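Local coordinates for conserved hypothetical secreted protein (Helicobacter pylori, PDB 4RNZ), which probably acts as a zinc-dependent endopeptidase of the M23 family on peptidoglycan and helps to determine cell shape, at residues N18-K23 with N53-A58; Q57-I62 with D80-I85. All coordinates share one frame; numbering follows the deposited sequence.

Interaction 1 of 2, residues N18-K23 with N53-A58; sequences NHIPQK and NTLIQA
The chain turning off the end of helix 11-17 passes the start of strand 55-61 with the CA atoms of N18 and L55 6.5 Å apart and no direct hydrogen bond between the segments. A single water spans the distance instead: it donates to N18 O at 3.1 Å and accepts from L55 N at 2.6 Å, so the carbonyl and the amide are joined through one molecule. Beside this bridge the side chain of L55 slants across those of N18 and I20. Its CB sits 4.1 Å from N18 OD1, while its CD1 meets I20 CD1 at the same distance of 4.1 Å. With CG opposite the backbone N (chi1 -168°), L55 presents its base to the asparagine and the end of one branch to the isoleucine. The turn that sets up this pairing is a Schellman motif: H19, with positive phi, is the C-prime residue, I20 N bonds to L15 O and H19 N to E16 O. It stops the helix and brings I20 round toward the sheet. On the strand side, I56 and Q57 form a classic beta bulge opposite L48, just beyond the contact in the five-stranded antiparallel sheet of the N-terminal region. The amide of N18 is engaged at both ends, OD1 accepting from R49 NH2 and ND2 donating to F14 O; this fixes which way the group is turned and leaves L55 with a van der Waals approach to its oxygen. I20 also packs on L15 of the helix and on Y77 of strand 76-83, whose hydroxyl is hydrogen-bonded to L55 O.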
ATOM      1  N   ASN A  18      12.389 -18.742  18.150  1.00 39.85           N
ATOM      2  CA  ASN A  18      11.963 -18.481  19.504  1.00 39.23           C
ATOM      3  C   ASN A  18      11.380 -19.692  20.202  1.00 37.92           C
ATOM      4  O   ASN A  18      10.734 -19.537  21.208  1.00 35.96           O
ATOM      5  CB  ASN A  18      10.949 -17.330  19.510  1.00 40.19           C
ATOM      6  CG  ASN A  18      11.596 -16.016  19.157  1.00 39.69           C
ATOM      7  OD1 ASN A  18      12.261 -15.409  19.992  1.00 40.86           O
ATOM      8  ND2 ASN A  18      11.461 -15.599  17.903  1.00 39.46           N
ATOM      9  N   HIS A  19      11.575 -20.879  19.638  1.00 40.55           N
ATOM     10  CA  HIS A  19      11.211 -22.128  20.303  1.00 42.26           C
ATOM     11  C   HIS A  19       9.725 -22.200  20.620  1.00 41.12           C
ATOM     12  O   HIS A  19       9.333 -22.642  21.696  1.00 44.24           O
ATOM     13  CB  HIS A  19      12.039 -22.307  21.580  1.00 45.43           C
ATOM     14  CG  HIS A  19      13.492 -21.996  21.409  1.00 47.40           C
ATOM     15  ND1 HIS A  19      14.343 -22.790  20.672  1.00 53.53           N
ATOM     16  CD2 HIS A  19      14.242 -20.971  21.872  1.00 49.78           C
ATOM     17  CE1 HIS A  19      15.556 -22.271  20.689  1.00 52.05           C
ATOM     18  NE2 HIS A  19      15.522 -21.165  21.410  1.00 53.58           N
ATOM     19  N   ILE A  20       8.904 -21.724  19.691  1.00 36.93           N
ATOM     20  CA  ILE A  20       7.462 -21.821  19.795  1.00 34.86           C
ATOM     21  C   ILE A  20       7.081 -22.988  18.896  1.00 35.79           C
ATOM     22  O   ILE A  20       7.564 -23.066  17.779  1.00 33.09           O
ATOM     23  CB  ILE A  20       6.775 -20.535  19.306  1.00 34.52           C
ATOM     24  CG1 ILE A  20       7.182 -19.359  20.198  1.00 37.59           C
ATOM     25  CG2 ILE A  20       5.256 -20.710  19.272  1.00 34.80           C
ATOM     26  CD1 ILE A  20       7.013 -17.999  19.549  1.00 37.65           C
ATOM     27  N   PRO A  21       6.234 -23.907  19.380  1.00 35.30           N
ATOM     28  CA  PRO A  21       5.885 -25.044  18.542  1.00 36.89           C
ATOM     29  C   PRO A  21       5.351 -24.633  17.169  1.00 34.85           C
ATOM     30  O   PRO A  21       4.413 -23.832  17.054  1.00 33.03           O
ATOM     31  CB  PRO A  21       4.781 -25.743  19.345  1.00 39.04           C
ATOM     32  CG  PRO A  21       5.056 -25.368  20.769  1.00 40.53           C
ATOM     33  CD  PRO A  21       5.569 -23.957  20.695  1.00 39.45           C
ATOM     34  N   GLN A  22       5.913 -25.235  16.138  1.00 35.75           N
ATOM     35  CA  GLN A  22       5.634 -24.849  14.780  1.00 34.09           C
ATOM     36  C   GLN A  22       4.235 -25.220  14.313  1.00 31.43           C
ATOM     37  O   GLN A  22       3.756 -24.673  13.312  1.00 28.91           O
ATOM     38  CB  GLN A  22       6.717 -25.400  13.853  1.00 40.17           C
ATOM     39  CG  GLN A  22       8.001 -24.580  13.950  1.00 42.33           C
ATOM     40  CD  GLN A  22       9.223 -25.292  13.387  1.00 46.99           C
ATOM     41  OE1 GLN A  22       9.310 -25.556  12.193  1.00 46.49           O
ATOM     42  NE2 GLN A  22      10.195 -25.558  14.251  1.00 47.61           N
ATOM     43  N   LYS A  23       3.562 -26.115  15.040  1.00 30.76           N
ATOM     44  CA  LYS A  23       2.158 -26.431  14.738  1.00 32.21           C
ATOM     45  C   LYS A  23       1.273 -25.218  14.845  1.00 30.86           C
ATOM     46  O   LYS A  23       0.172 -25.196  14.302  1.00 32.19           O
ATOM     47  CB  LYS A  23       1.619 -27.506  15.670  1.00 34.37           C
ATOM     48  CG  LYS A  23       1.433 -27.058  17.107  1.00 37.95           C
ATOM     49  CD  LYS A  23       1.082 -28.242  18.004  1.00 41.83           C
ATOM     50  CE  LYS A  23       1.470 -27.960  19.454  1.00 45.65           C
ATOM     51  NZ  LYS A  23       1.220 -29.155  20.290  1.00 48.30           N
ATOM     52  N   ASN A  53      14.022 -14.613  29.216  1.00 58.97           N
ATOM     53  CA  ASN A  53      14.114 -14.220  27.814  1.00 53.84           C
ATOM     54  C   ASN A  53      13.232 -15.093  26.897  1.00 52.26           C
ATOM     55  O   ASN A  53      13.478 -15.217  25.705  1.00 50.39           O
ATOM     56  CB  ASN A  53      15.567 -14.224  27.355  1.00 53.67           C
ATOM     57  CG  ASN A  53      15.780 -13.396  26.108  1.00 60.81           C
ATOM     58  OD1 ASN A  53      16.183 -13.917  25.071  1.00 68.28           O
ATOM     59  ND2 ASN A  53      15.496 -12.103  26.194  1.00 62.91           N
ATOM     60  N   THR A  54      12.187 -15.683  27.457  1.00 47.41           N
ATOM     61  CA  THR A  54      11.273 -16.460  26.664  1.00 49.41           C
ATOM     62  C   THR A  54      10.271 -15.508  26.042  1.00 46.77           C
ATOM     63  O   THR A  54       9.745 -14.631  26.708  1.00 42.80           O
ATOM     64  CB  THR A  54      10.566 -17.513  27.522  1.00 51.18           C
ATOM     65  OG1 THR A  54      11.556 -18.404  28.054  1.00 51.87           O
ATOM     66  CG2 THR A  54       9.564 -18.308  26.712  1.00 51.47           C
ATOM     67  N   LEU A  55      10.021 -15.687  24.754  1.00 46.83           N
ATOM     68  CA  LEU A  55       9.019 -14.900  24.065  1.00 44.81           C
ATOM     69  C   LEU A  55       7.654 -15.248  24.630  1.00 44.93           C
ATOM     70  O   LEU A  55       7.217 -16.397  24.536  1.00 44.27           O
ATOM     71  CB  LEU A  55       9.072 -15.177  22.561  1.00 45.45           C
ATOM     72  CG  LEU A  55       8.294 -14.245  21.629  1.00 46.06           C
ATOM     73  CD1 LEU A  55       6.798 -14.527  21.658  1.00 49.60           C
ATOM     74  CD2 LEU A  55       8.579 -12.787  21.955  1.00 44.42           C
ATOM     75  N   ILE A  56       6.980 -14.264  25.225  1.00 38.70           N
ATOM     76  CA  ILE A  56       5.634 -14.493  25.729  1.00 40.84           C
ATOM     77  C   ILE A  56       4.567 -13.717  24.967  1.00 40.95           C
ATOM     78  O   ILE A  56       3.401 -14.026  25.094  1.00 42.04           O
ATOM     79  CB  ILE A  56       5.531 -14.224  27.244  1.00 45.43           C
ATOM     80  CG1 ILE A  56       5.612 -12.725  27.551  1.00 46.85           C
ATOM     81  CG2 ILE A  56       6.600 -15.037  27.986  1.00 45.96           C
ATOM     82  CD1 ILE A  56       5.793 -12.398  29.015  1.00 49.75           C
ATOM     83  N   GLN A  57       4.968 -12.706  24.194  1.00 41.53           N
ATOM     84  CA  GLN A  57       4.048 -11.990  23.308  1.00 39.03           C
ATOM     85  C   GLN A  57       4.755 -11.385  22.123  1.00 35.56           C
ATOM     86  O   GLN A  57       5.907 -10.972  22.225  1.00 34.15           O
ATOM     87  CB  GLN A  57       3.357 -10.858  24.027  1.00 41.56           C
ATOM     88  CG  GLN A  57       2.183 -11.281  24.849  1.00 46.54           C
ATOM     89  CD  GLN A  57       1.334 -10.094  25.136  1.00 51.06           C
ATOM     90  OE1 GLN A  57       0.319  -9.865  24.476  1.00 49.09           O
ATOM     91  NE2 GLN A  57       1.784  -9.277  26.078  1.00 56.17           N
ATOM     92  N   ALA A  58       4.035 -11.311  21.009  1.00 34.72           N
ATOM     93  CA  ALA A  58       4.510 -10.596  19.830  1.00 32.28           C
ATOM     94  C   ALA A  58       3.344 -10.002  19.059  1.00 31.09           C
ATOM     95  O   ALA A  58       2.257 -10.620  18.952  1.00 29.41           O
ATOM     96  CB  ALA A  58       5.305 -11.513  18.940  1.00 32.61           C
TER
HETATM   97  O   HOH W   1      11.385 -17.520  23.431  1.00 42.24           O

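Interaction 2 of 2, residues Q57-I62 with D80-I85; sequences QALIPI and DFIPII
I62 meets the ring of F81 at its edge: CD1 of the isoleucine lies near the ring plane, 3.5 Å from F81 CD1 and 3.6 Å from F81 CE1, and the two side chains cross at about a right angle. The methyl thus touches the rim of the ring and does not stack on its face. I62 reaches this edge because its CG1 is tucked between the backbone N and the carbonyl carbon (chi1 53°), from where the extended chain carries CD1 forward. The next residue along, I82, turns to the other side of its strand, and its CD1 meets L59 CD2 at 4.1 Å, again with the side chains nearly perpendicular. Further on, I84 extends CD1 to P61 CB, also 4.1 Å away, touching one carbon of the pyrrolidine ring. Three separate apolar contacts result, spread along segments whose touching parts run 97° apart. The two strands are not neighbours in the sheet: strand 66-73 lies between 55-61 and 76-83, and Q67 on it touches both L59 and I82. L59, P61 and I84 also touch R146 of strand 136-146, whereas F81 and I62 pack against L35 of helix 30-36, the helix that also carries the zinc ligand E34. The side chains of F81 and E34 are about 9 Å apart. With no hydrogen bond or charge pair across the segments, the contact depends on shape and on apolar burial, and the edge approach at F81 is its tightest point.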
ATOM      1  N   GLN A  57       4.968 -12.706  24.194  1.00 41.53           N
ATOM      2  CA  GLN A  57       4.048 -11.990  23.308  1.00 39.03           C
ATOM      3  C   GLN A  57       4.755 -11.385  22.123  1.00 35.56           C
ATOM      4  O   GLN A  57       5.907 -10.972  22.225  1.00 34.15           O
ATOM      5  CB  GLN A  57       3.357 -10.858  24.027  1.00 41.56           C
ATOM      6  CG  GLN A  57       2.183 -11.281  24.849  1.00 46.54           C
ATOM      7  CD  GLN A  57       1.334 -10.094  25.136  1.00 51.06           C
ATOM      8  OE1 GLN A  57       0.319  -9.865  24.476  1.00 49.09           O
ATOM      9  NE2 GLN A  57       1.784  -9.277  26.078  1.00 56.17           N
ATOM     10  N   ALA A  58       4.035 -11.311  21.009  1.00 34.72           N
ATOM     11  CA  ALA A  58       4.510 -10.596  19.830  1.00 32.28           C
ATOM     12  C   ALA A  58       3.344 -10.002  19.059  1.00 31.09           C
ATOM     13  O   ALA A  58       2.257 -10.620  18.952  1.00 29.41           O
ATOM     14  CB  ALA A  58       5.305 -11.513  18.940  1.00 32.61           C
ATOM     15  N   LEU A  59       3.586  -8.798  18.522  1.00 28.47           N
ATOM     16  CA  LEU A  59       2.645  -8.119  17.669  1.00 28.41           C
ATOM     17  C   LEU A  59       3.395  -7.805  16.372  1.00 28.29           C
ATOM     18  O   LEU A  59       4.374  -7.048  16.385  1.00 27.61           O
ATOM     19  CB  LEU A  59       2.121  -6.848  18.320  1.00 29.93           C
ATOM     20  CG  LEU A  59       1.299  -7.015  19.602  1.00 31.75           C
ATOM     21  CD1 LEU A  59       1.031  -5.646  20.208  1.00 33.70           C
ATOM     22  CD2 LEU A  59      -0.008  -7.754  19.340  1.00 31.88           C
ATOM     23  N   ILE A  60       2.945  -8.430  15.289  1.00 28.03           N
ATOM     24  CA  ILE A  60       3.627  -8.405  14.000  1.00 28.51           C
ATOM     25  C   ILE A  60       2.632  -7.961  12.921  1.00 29.55           C
ATOM     26  O   ILE A  60       1.678  -8.675  12.610  1.00 27.29           O
ATOM     27  CB  ILE A  60       4.187  -9.789  13.635  1.00 30.79           C
ATOM     28  CG1 ILE A  60       5.168 -10.291  14.718  1.00 30.98           C
ATOM     29  CG2 ILE A  60       4.892  -9.745  12.285  1.00 31.29           C
ATOM     30  CD1 ILE A  60       5.440 -11.798  14.629  1.00 31.86           C
ATOM     31  N   PRO A  61       2.827  -6.760  12.365  1.00 29.65           N
ATOM     32  CA  PRO A  61       1.828  -6.255  11.434  1.00 30.77           C
ATOM     33  C   PRO A  61       1.862  -7.027  10.128  1.00 28.66           C
ATOM     34  O   PRO A  61       2.940  -7.356   9.662  1.00 27.69           O
ATOM     35  CB  PRO A  61       2.280  -4.815  11.172  1.00 32.66           C
ATOM     36  CG  PRO A  61       3.278  -4.497  12.224  1.00 35.42           C
ATOM     37  CD  PRO A  61       3.904  -5.791  12.603  1.00 32.51           C
ATOM     38  N   ILE A  62       0.693  -7.329   9.575  1.00 30.06           N
ATOM     39  CA  ILE A  62       0.593  -7.901   8.237  1.00 34.99           C
ATOM     40  C   ILE A  62      -0.051  -6.942   7.231  1.00 38.20           C
ATOM     41  O   ILE A  62      -0.025  -7.217   6.050  1.00 43.33           O
ATOM     42  CB  ILE A  62      -0.096  -9.278   8.196  1.00 38.95           C
ATOM     43  CG1 ILE A  62      -1.445  -9.275   8.880  1.00 43.80           C
ATOM     44  CG2 ILE A  62       0.777 -10.348   8.853  1.00 40.91           C
ATOM     45  CD1 ILE A  62      -2.088 -10.646   8.848  1.00 49.43           C
ATOM     46  N   ASP A  80      -3.514 -15.111  17.074  1.00 28.65           N
ATOM     47  CA  ASP A  80      -4.713 -14.442  16.598  1.00 32.09           C
ATOM     48  C   ASP A  80      -4.303 -13.417  15.553  1.00 28.64           C
ATOM     49  O   ASP A  80      -3.190 -12.916  15.582  1.00 28.35           O
ATOM     50  CB  ASP A  80      -5.465 -13.694  17.721  1.00 31.39           C
ATOM     51  CG  ASP A  80      -6.000 -14.613  18.794  1.00 37.09           C
ATOM     52  OD1 ASP A  80      -6.394 -15.738  18.471  1.00 38.11           O
ATOM     53  OD2 ASP A  80      -6.037 -14.197  19.970  1.00 37.41           O
ATOM     54  N   PHE A  81      -5.238 -13.099  14.671  1.00 29.62           N
ATOM     55  CA  PHE A  81      -5.093 -11.988  13.737  1.00 28.82           C
ATOM     56  C   PHE A  81      -5.991 -10.911  14.292  1.00 29.96           C
ATOM     57  O   PHE A  81      -7.188 -11.124  14.411  1.00 30.14           O
ATOM     58  CB  PHE A  81      -5.507 -12.424  12.353  1.00 29.32           C
ATOM     59  CG  PHE A  81      -4.554 -13.407  11.736  1.00 29.28           C
ATOM     60  CD1 PHE A  81      -3.446 -12.968  11.020  1.00 30.76           C
ATOM     61  CD2 PHE A  81      -4.751 -14.770  11.888  1.00 33.22           C
ATOM     62  CE1 PHE A  81      -2.541 -13.873  10.463  1.00 30.01           C
ATOM     63  CE2 PHE A  81      -3.863 -15.677  11.329  1.00 32.97           C
ATOM     64  CZ  PHE A  81      -2.754 -15.231  10.622  1.00 32.35           C
ATOM     65  N   ILE A  82      -5.417  -9.771  14.671  1.00 29.79           N
ATOM     66  CA  ILE A  82      -6.186  -8.741  15.359  1.00 29.98           C
ATOM     67  C   ILE A  82      -5.999  -7.363  14.742  1.00 28.38           C
ATOM     68  O   ILE A  82      -5.007  -7.140  14.051  1.00 29.11           O
ATOM     69  CB  ILE A  82      -5.811  -8.691  16.858  1.00 29.80           C
ATOM     70  CG1 ILE A  82      -4.367  -8.262  17.045  1.00 30.99           C
ATOM     71  CG2 ILE A  82      -6.048 -10.048  17.508  1.00 31.76           C
ATOM     72  CD1 ILE A  82      -4.010  -7.951  18.491  1.00 32.10           C
ATOM     73  N   PRO A  83      -6.925  -6.422  15.022  1.00 28.50           N
ATOM     74  CA  PRO A  83      -6.748  -5.033  14.562  1.00 29.54           C
ATOM     75  C   PRO A  83      -5.521  -4.350  15.162  1.00 28.88           C
ATOM     76  O   PRO A  83      -5.077  -4.719  16.257  1.00 27.91           O
ATOM     77  CB  PRO A  83      -8.015  -4.327  15.057  1.00 30.44           C
ATOM     78  CG  PRO A  83      -9.009  -5.406  15.272  1.00 30.94           C
ATOM     79  CD  PRO A  83      -8.233  -6.620  15.671  1.00 30.35           C
ATOM     80  N   ILE A  84      -4.969  -3.399  14.418  1.00 29.06           N
ATOM     81  CA  ILE A  84      -3.930  -2.494  14.871  1.00 28.51           C
ATOM     82  C   ILE A  84      -4.608  -1.214  15.320  1.00 29.60           C
ATOM     83  O   ILE A  84      -5.389  -0.607  14.568  1.00 30.12           O
ATOM     84  CB  ILE A  84      -2.919  -2.140  13.768  1.00 28.50           C
ATOM     85  CG1 ILE A  84      -2.182  -3.388  13.256  1.00 29.15           C
ATOM     86  CG2 ILE A  84      -1.881  -1.171  14.292  1.00 27.08           C
ATOM     87  CD1 ILE A  84      -1.290  -3.113  12.048  1.00 30.83           C
ATOM     88  N   ILE A  85      -4.307  -0.805  16.547  1.00 29.69           N
ATOM     89  CA  ILE A  85      -4.813   0.449  17.078  1.00 30.19           C
ATOM     90  C   ILE A  85      -3.800   1.533  16.738  1.00 28.07           C
ATOM     91  O   ILE A  85      -2.607   1.412  17.012  1.00 26.31           O
ATOM     92  CB  ILE A  85      -5.060   0.408  18.610  1.00 29.46           C
ATOM     93  CG1 ILE A  85      -6.070  -0.681  18.972  1.00 29.77           C
ATOM     94  CG2 ILE A  85      -5.620   1.743  19.094  1.00 30.59           C
ATOM     95  CD1 ILE A  85      -6.101  -1.010  20.458  1.00 32.10           C
TER

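Both interactions draw on strand 55-61 of the same five-stranded sheet, with centres 15 Å apart; their segments overlap at Q57 and A58, though neither residue takes part in a contact. Interaction 1 lies at the strand's start, where the end of helix 11-17 comes in; interaction 2 lies at its finish, where the outermost strand 76-83 comes near it across the intervening strand 66-73. The first, farther from the centre of the chain, is small and mixed, pairing a water bridge with aliphatic packing, yet mostly buried. The second covers more surface, is only partly buried and purely apolar. Interaction 1 is remote from the metal sites, whereas interaction 2 adjoins helix 30-36, which supplies the zinc ligand E34.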